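Local coordinates for protein short-chain-enoyl-CoA hydratase (Clostridium acetobutylicum, PDB 5Z7R) that catalyses the reversible hydration of crotonyl-CoA, and can also use hexenoyl-CoA but not higher analogues, in butanoate metabolism, at residues Y38-G41 with E42-D46; S69-K72 with E73-T76; E78-K81 with F82-G86. One frame throughout, in Å; residues are numbered along the deposited sequence.

In the fold
All three contacts are local, each between residues close together in sequence, and they follow each other along the chain. Contact 1 lies on helix 30-45, which packs on strands 6-11 and 14-19. Contact 2 is the turn leaving helix 68-71, and contact 3 is the start of helix 76-95. Contacts 2 and 3 have centres about 10 Å apart and touch: Met-71 SD lies 3.5 Å from Phe-82 CE2. Contact 1 stands apart, its centre about 22 Å from that of contact 3. Glu-134 and Glu-114 are the probable catalytic residues. The Met-71 side chain is about 7 Å from that of Glu-134. Contacts 2 and 3 also meet a second subunit.

Contact 1: Y38-G41 with E42-D46; sequences YVIG and EIEND
Tyr-38 and Glu-42 sit one helical turn apart and run side by side, pointing the same way. The ring plane and the carboxylate plane are turned 30° from each other. Glu-42 OE1 does the touching. It approaches the phenol end of the ring obliquely, 3.2 Å from Tyr-38 CZ and 3.1 Å from Tyr-38 OH. The Tyr-38 ring leaves CB opposite the backbone N (chi1 169°). The Glu-42 chain bends at chi2 (66°), and this kink helps carry the carboxylate to the phenol end. Tyr-38 also rests on Met-1 and Leu-3.

Val-39 and Ile-43 form the second pair, again side by side and pointing alike. Val-39 CG2 meets Ile-43 CD1 at 3.8 Å. Both are buried and pack on strands 6-11 and 14-19.

Ile-40 and Glu-44 are angled across one another, with Ile-40 CG2 4.1 Å from Glu-44 OE2. Ile-40 packs on Val-89, Arg-92 and Leu-93 of helix 76-95. Glu-44 OE1 makes a salt bridge with Arg-92 of that same helix.

The backbone makes alpha-helical hydrogen bonds, each N-H to the carbonyl four residues earlier. Glu-42 N reaches Tyr-38 O at 2.7 Å, and the next two bonds have the same length. The last, from Asn-45 N to Gly-41 O, is longer, 3.2 Å.

This is the amphipathic C-terminal part of an alpha helix. Helix 30-45 is the crossover of the beta-alpha-beta unit made by strand 14-19, helix 30-45 and strand 51-56 in the crotonase fold.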
loop_
_atom_site.group_PDB
_atom_site.type_symbol
_atom_site.label_atom_id
_atom_site.label_comp_id
_atom_site.label_asym_id
_atom_site.label_seq_id
_atom_site.Cartn_x
_atom_site.Cartn_y
_atom_site.Cartn_z
ATOM N N TYR A 38 -24.326 -19.338 3.304
ATOM C CA TYR A 38 -24.639 -20.641 2.773
ATOM C C TYR A 38 -25.002 -20.532 1.279
ATOM O O TYR A 38 -24.490 -21.332 0.441
ATOM C CB TYR A 38 -25.730 -21.335 3.619
ATOM C CG TYR A 38 -26.277 -22.579 2.957
ATOM C CD1 TYR A 38 -27.359 -22.485 2.073
ATOM C CD2 TYR A 38 -25.703 -23.842 3.174
ATOM C CE1 TYR A 38 -27.860 -23.597 1.428
ATOM C CE2 TYR A 38 -26.200 -24.969 2.520
ATOM C CZ TYR A 38 -27.289 -24.835 1.650
ATOM O OH TYR A 38 -27.837 -25.911 0.976
ATOM N N VAL A 39 -25.841 -19.551 0.908
ATOM C CA VAL A 39 -26.267 -19.519 -0.506
ATOM C C VAL A 39 -25.097 -19.074 -1.335
ATOM O O VAL A 39 -24.902 -19.597 -2.441
ATOM C CB VAL A 39 -27.614 -18.773 -0.854
ATOM C CG1 VAL A 39 -28.450 -18.438 0.378
ATOM C CG2 VAL A 39 -27.432 -17.546 -1.747
ATOM N N ILE A 40 -24.283 -18.155 -0.800
ATOM C CA ILE A 40 -23.097 -17.756 -1.540
ATOM C C ILE A 40 -22.258 -18.996 -1.798
ATOM O O ILE A 40 -21.890 -19.262 -2.950
ATOM C CB ILE A 40 -22.254 -16.680 -0.827
ATOM C CG1 ILE A 40 -23.019 -15.356 -0.757
ATOM C CG2 ILE A 40 -20.931 -16.466 -1.566
ATOM C CD1 ILE A 40 -22.670 -14.500 0.434
ATOM N N GLY A 41 -22.009 -19.791 -0.758
ATOM C CA GLY A 41 -21.220 -21.019 -0.934
ATOM C C GLY A 41 -21.862 -21.986 -1.911
ATOM O O GLY A 41 -21.172 -22.678 -2.709
ATOM N N GLU A 42 -23.187 -22.045 -1.850
ATOM C CA GLU A 42 -23.964 -22.800 -2.844
ATOM C C GLU A 42 -23.734 -22.269 -4.262
ATOM O O GLU A 42 -23.502 -23.045 -5.175
ATOM C CB GLU A 42 -25.458 -22.748 -2.486
ATOM C CG GLU A 42 -26.280 -23.966 -2.876
ATOM C CD GLU A 42 -25.910 -25.243 -2.137
ATOM O OE1 GLU A 42 -25.475 -25.173 -0.966
ATOM O OE2 GLU A 42 -26.074 -26.320 -2.760
ATOM N N ILE A 43 -23.752 -20.951 -4.465
ATOM C CA ILE A 43 -23.497 -20.428 -5.826
ATOM C C ILE A 43 -22.046 -20.670 -6.218
ATOM O O ILE A 43 -21.743 -20.966 -7.383
ATOM C CB ILE A 43 -23.852 -18.947 -5.938
ATOM C CG1 ILE A 43 -25.369 -18.784 -5.830
ATOM C CG2 ILE A 43 -23.313 -18.340 -7.245
ATOM C CD1 ILE A 43 -25.812 -17.487 -5.188
ATOM N N GLU A 44 -21.152 -20.581 -5.234
ATOM C CA GLU A 44 -19.745 -20.866 -5.485
ATOM C C GLU A 44 -19.541 -22.211 -6.188
ATOM O O GLU A 44 -18.801 -22.280 -7.157
ATOM C CB GLU A 44 -18.924 -20.800 -4.194
ATOM C CG GLU A 44 -18.577 -19.380 -3.745
ATOM C CD GLU A 44 -17.710 -19.333 -2.496
ATOM O OE1 GLU A 44 -17.502 -20.399 -1.863
ATOM O OE2 GLU A 44 -17.233 -18.230 -2.133
ATOM N N ASN A 45 -20.211 -23.270 -5.730
ATOM C CA ASN A 45 -19.981 -24.617 -6.305
ATOM C C ASN A 45 -20.759 -24.894 -7.581
ATOM O O ASN A 45 -20.447 -25.861 -8.280
ATOM C CB ASN A 45 -20.262 -25.722 -5.280
ATOM C CG ASN A 45 -19.603 -25.440 -3.953
ATOM O OD1 ASN A 45 -18.510 -24.843 -3.899
ATOM N ND2 ASN A 45 -20.277 -25.812 -2.867
ATOM N N ASP A 46 -21.737 -24.043 -7.903
ATOM C CA ASP A 46 -22.558 -24.244 -9.097
ATOM C C ASP A 46 -22.013 -23.556 -10.344
ATOM O O ASP A 46 -22.257 -22.376 -10.577
ATOM C CB ASP A 46 -23.990 -23.795 -8.836
ATOM C CG ASP A 46 -24.973 -24.321 -9.885
ATOM O OD1 ASP A 46 -24.584 -24.544 -11.056
ATOM O OD2 ASP A 46 -26.142 -24.500 -9.518
#

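Contact 2: S69-K72 with E73-T76; sequences SEMK and EMNT
Met-71 and Met-74 bracket a type I beta turn that ends helix 68-71 in this crotonase-fold enzyme. The turn is closed by Met-74 N, which gives a hydrogen bond to Met-71 O at 3.0 Å. The donor stands above the carbonyl plane, 50° out of it.

The packed side belongs to the two methionines. Their chains are inclined to one another, and Met-74 SD lies 4.0 Å from Met-71 CA and 4.2 Å from Met-71 CG. Both methionines touch Phe-82 of helix 76-95, and Met-74 also packs on Phe-237 of a second subunit. Met-71 is the buried member of the pair, and its side chain is about 7 Å from that of Glu-134, the probable proton acceptor.

The more exposed side carries Lys-72 and Glu-73, whose chains run alongside each other. It too meets the second subunit: Lys-72 packs on its Thr-247 and Glu-73 on its Lys-243, and its Gln-242 donates a hydrogen bond to Lys-72 O. The lysine chain is extended until it bends at chi4 (-78°), which turns the ammonium toward its neighbour. Glu-73 bends earlier, at chi2. The resulting salt bridge joins Lys-72 NZ to the anti side of Glu-73 OE2 at 2.6 Å, with the nitrogen 15° out of the carboxylate plane.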
loop_
_atom_site.group_PDB
_atom_site.type_symbol
_atom_site.label_atom_id
_atom_site.label_comp_id
_atom_site.label_asym_id
_atom_site.label_seq_id
_atom_site.Cartn_x
_atom_site.Cartn_y
_atom_site.Cartn_z
ATOM N N SER A 69 -32.271 -5.411 17.891
ATOM C CA SER A 69 -32.486 -6.215 19.098
ATOM C C SER A 69 -31.320 -7.127 19.349
ATOM O O SER A 69 -30.970 -7.361 20.510
ATOM C CB SER A 69 -33.727 -7.092 18.982
ATOM O OG SER A 69 -34.845 -6.292 18.773
ATOM N N GLU A 70 -30.726 -7.657 18.279
ATOM C CA GLU A 70 -29.620 -8.561 18.467
ATOM C C GLU A 70 -28.434 -7.776 18.984
ATOM O O GLU A 70 -27.585 -8.334 19.664
ATOM C CB GLU A 70 -29.266 -9.295 17.190
ATOM C CG GLU A 70 -30.379 -10.184 16.672
ATOM C CD GLU A 70 -29.967 -10.967 15.435
ATOM O OE1 GLU A 70 -29.036 -10.504 14.721
ATOM O OE2 GLU A 70 -30.577 -12.043 15.181
ATOM N N MET A 71 -28.413 -6.471 18.708
ATOM C CA MET A 71 -27.231 -5.615 18.945
ATOM C C MET A 71 -27.206 -4.835 20.255
ATOM O O MET A 71 -26.118 -4.599 20.805
ATOM C CB MET A 71 -27.080 -4.612 17.784
ATOM C CG MET A 71 -26.390 -5.214 16.576
ATOM S SD MET A 71 -26.174 -4.064 15.204
ATOM C CE MET A 71 -27.771 -4.256 14.444
ATOM N N LYS A 72 -28.380 -4.436 20.744
ATOM C CA LYS A 72 -28.496 -3.477 21.841
ATOM C C LYS A 72 -27.653 -3.742 23.089
ATOM O O LYS A 72 -27.263 -2.785 23.799
ATOM C CB LYS A 72 -29.954 -3.368 22.280
ATOM C CG LYS A 72 -30.170 -2.489 23.507
ATOM C CD LYS A 72 -31.650 -2.235 23.730
ATOM C CE LYS A 72 -31.950 -2.042 25.204
ATOM N NZ LYS A 72 -31.984 -3.343 25.926
ATOM N N GLU A 73 -27.428 -5.019 23.400
ATOM C CA GLU A 73 -26.778 -5.391 24.654
ATOM C C GLU A 73 -25.393 -5.934 24.423
ATOM O O GLU A 73 -24.726 -6.343 25.377
ATOM C CB GLU A 73 -27.615 -6.422 25.423
ATOM C CG GLU A 73 -28.934 -5.877 25.968
ATOM C CD GLU A 73 -28.777 -4.717 26.938
ATOM O OE1 GLU A 73 -27.876 -4.750 27.796
ATOM O OE2 GLU A 73 -29.583 -3.773 26.859
ATOM N N MET A 74 -24.944 -5.935 23.177
ATOM C CA MET A 74 -23.586 -6.370 22.891
ATOM C C MET A 74 -22.562 -5.484 23.568
ATOM O O MET A 74 -22.788 -4.292 23.813
ATOM C CB MET A 74 -23.324 -6.348 21.412
ATOM C CG MET A 74 -24.018 -7.438 20.624
ATOM S SD MET A 74 -23.560 -7.285 18.887
ATOM C CE MET A 74 -23.632 -9.000 18.391
ATOM N N ASN A 75 -21.444 -6.075 23.919
ATOM C CA ASN A 75 -20.371 -5.275 24.462
ATOM C C ASN A 75 -19.242 -5.201 23.437
ATOM O O ASN A 75 -19.323 -5.810 22.367
ATOM C CB ASN A 75 -19.895 -5.830 25.815
ATOM C CG ASN A 75 -19.110 -7.135 25.681
ATOM O OD1 ASN A 75 -18.823 -7.621 24.584
ATOM N ND2 ASN A 75 -18.742 -7.697 26.815
ATOM N N THR A 76 -18.187 -4.489 23.820
ATOM C CA THR A 76 -17.071 -4.173 22.951
ATOM C C THR A 76 -16.579 -5.380 22.184
ATOM O O THR A 76 -16.518 -5.341 20.957
ATOM C CB THR A 76 -15.962 -3.512 23.770
ATOM O OG1 THR A 76 -16.498 -2.340 24.381
ATOM C CG2 THR A 76 -14.785 -3.097 22.938
#

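Contact 3: E78-K81 with F82-G86; sequences EGRK and FGILG
The Arg-80 guanidinium, in the first part of alpha helix 76-95 of the crotonase fold, has the end of Ile-84 over one face. Ile-84 CD1 stands 3.6 Å above the plane, offset toward the rim, and is 3.7 Å from Arg-80 NH1. Its nitrogens reach other subunits: NE forms a salt bridge with Glu-231 of the second subunit, and NH2 forms one with Glu-97 of the third. This flat cation is therefore backed by an aliphatic group and gripped by two carboxylates, which should restrain its rotation. The other flat group, the Phe-82 ring, meets Phe-143 with the planes at about 60°. It also packs on Phe-233 of the second subunit.

Arg-80 and Ile-84 lie side by side and point the same way. The arginine chain runs extended from CG to NE, with CG opposite the backbone N (chi1 164°). This carries the guanidinium to where Ile-84 CD1 lies over its face. Ile-84 itself also packs on Ser-230 of the second subunit.

Phe-82 directs its ring away from residues 78-81. Of its side-chain atoms only CB comes close to them, 3.2 Å from Gly-79 O. Gly-83 lies about 8 Å from the side chain of Glu-114, the probable nucleophile.

The backbone bonds are regular. Hydrogen bonds run from each N-H to the carbonyl four residues back. Phe-82 N reaches Glu-78 O at 2.8 Å with an N-H...O angle of 174°. Gly-83 N meets Gly-79 O, and Ile-84 N meets Arg-80 O. Leu-85 N bonds to Lys-81 O at 3.0 Å, and Leu-85 CG approaches the same oxygen, Lys-81 O, to 3.2 Å.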
loop_
_atom_site.group_PDB
_atom_site.type_symbol
_atom_site.label_atom_id
_atom_site.label_comp_id
_atom_site.label_asym_id
_atom_site.label_seq_id
_atom_site.Cartn_x
_atom_site.Cartn_y
_atom_site.Cartn_z
ATOM N N GLU A 78 -18.022 -8.343 21.703
ATOM C CA GLU A 78 -19.038 -8.979 20.952
ATOM C C GLU A 78 -19.395 -8.092 19.731
ATOM O O GLU A 78 -19.554 -8.610 18.617
ATOM C CB GLU A 78 -20.218 -9.227 21.876
ATOM C CG GLU A 78 -19.839 -10.205 22.975
ATOM C CD GLU A 78 -20.947 -10.456 23.966
ATOM O OE1 GLU A 78 -21.794 -9.577 24.151
ATOM O OE2 GLU A 78 -20.945 -11.540 24.570
ATOM N N GLY A 79 -19.504 -6.771 19.946
ATOM C CA GLY A 79 -19.640 -5.813 18.849
ATOM C C GLY A 79 -18.638 -6.164 17.761
ATOM O O GLY A 79 -18.980 -6.542 16.625
ATOM N N ARG A 80 -17.383 -6.091 18.142
ATOM C CA ARG A 80 -16.297 -6.429 17.242
ATOM C C ARG A 80 -16.590 -7.715 16.485
ATOM O O ARG A 80 -16.499 -7.704 15.274
ATOM C CB ARG A 80 -14.989 -6.493 18.032
ATOM C CG ARG A 80 -13.826 -7.195 17.352
ATOM C CD ARG A 80 -12.583 -7.155 18.252
ATOM N NE ARG A 80 -11.422 -7.461 17.459
ATOM C CZ ARG A 80 -11.076 -8.677 17.059
ATOM N NH1 ARG A 80 -11.794 -9.751 17.381
ATOM N NH2 ARG A 80 -9.989 -8.824 16.308
ATOM N N LYS A 81 -16.990 -8.789 17.178
ATOM C CA LYS A 81 -17.174 -10.096 16.530
ATOM C C LYS A 81 -18.293 -10.016 15.513
ATOM O O LYS A 81 -18.159 -10.537 14.419
ATOM C CB LYS A 81 -17.467 -11.236 17.526
ATOM C CG LYS A 81 -17.073 -12.622 16.975
ATOM C CD LYS A 81 -17.827 -13.805 17.625
ATOM C CE LYS A 81 -17.181 -14.372 18.904
ATOM N NZ LYS A 81 -16.568 -15.738 18.760
ATOM N N PHE A 82 -19.398 -9.378 15.884
ATOM C CA PHE A 82 -20.501 -9.139 14.958
ATOM C C PHE A 82 -19.976 -8.481 13.660
ATOM O O PHE A 82 -20.125 -9.045 12.549
ATOM C CB PHE A 82 -21.519 -8.241 15.635
ATOM C CG PHE A 82 -22.851 -8.195 14.951
ATOM C CD1 PHE A 82 -23.555 -9.362 14.690
ATOM C CD2 PHE A 82 -23.426 -6.979 14.607
ATOM C CE1 PHE A 82 -24.804 -9.319 14.076
ATOM C CE2 PHE A 82 -24.668 -6.934 13.984
ATOM C CZ PHE A 82 -25.363 -8.107 13.727
ATOM N N GLY A 83 -19.307 -7.336 13.818
ATOM C CA GLY A 83 -18.705 -6.616 12.689
ATOM C C GLY A 83 -17.909 -7.501 11.777
ATOM O O GLY A 83 -18.097 -7.479 10.559
ATOM N N ILE A 84 -17.024 -8.307 12.350
ATOM C CA ILE A 84 -16.171 -9.198 11.562
ATOM C C ILE A 84 -17.009 -10.224 10.798
ATOM O O ILE A 84 -16.715 -10.565 9.654
ATOM C CB ILE A 84 -15.100 -9.914 12.468
ATOM C CG1 ILE A 84 -14.018 -8.915 12.885
ATOM C CG2 ILE A 84 -14.442 -11.103 11.769
ATOM C CD1 ILE A 84 -13.052 -9.409 13.946
ATOM N N LEU A 85 -18.048 -10.749 11.431
ATOM C CA LEU A 85 -18.816 -11.837 10.802
ATOM C C LEU A 85 -19.651 -11.322 9.632
ATOM O O LEU A 85 -19.662 -11.929 8.574
ATOM C CB LEU A 85 -19.675 -12.564 11.833
ATOM C CG LEU A 85 -18.847 -13.309 12.904
ATOM C CD1 LEU A 85 -19.750 -14.155 13.806
ATOM C CD2 LEU A 85 -17.710 -14.146 12.297
ATOM N N GLY A 86 -20.312 -10.186 9.829
ATOM C CA GLY A 86 -21.020 -9.526 8.734
ATOM C C GLY A 86 -20.083 -9.286 7.567
ATOM O O GLY A 86 -20.265 -9.843 6.469
#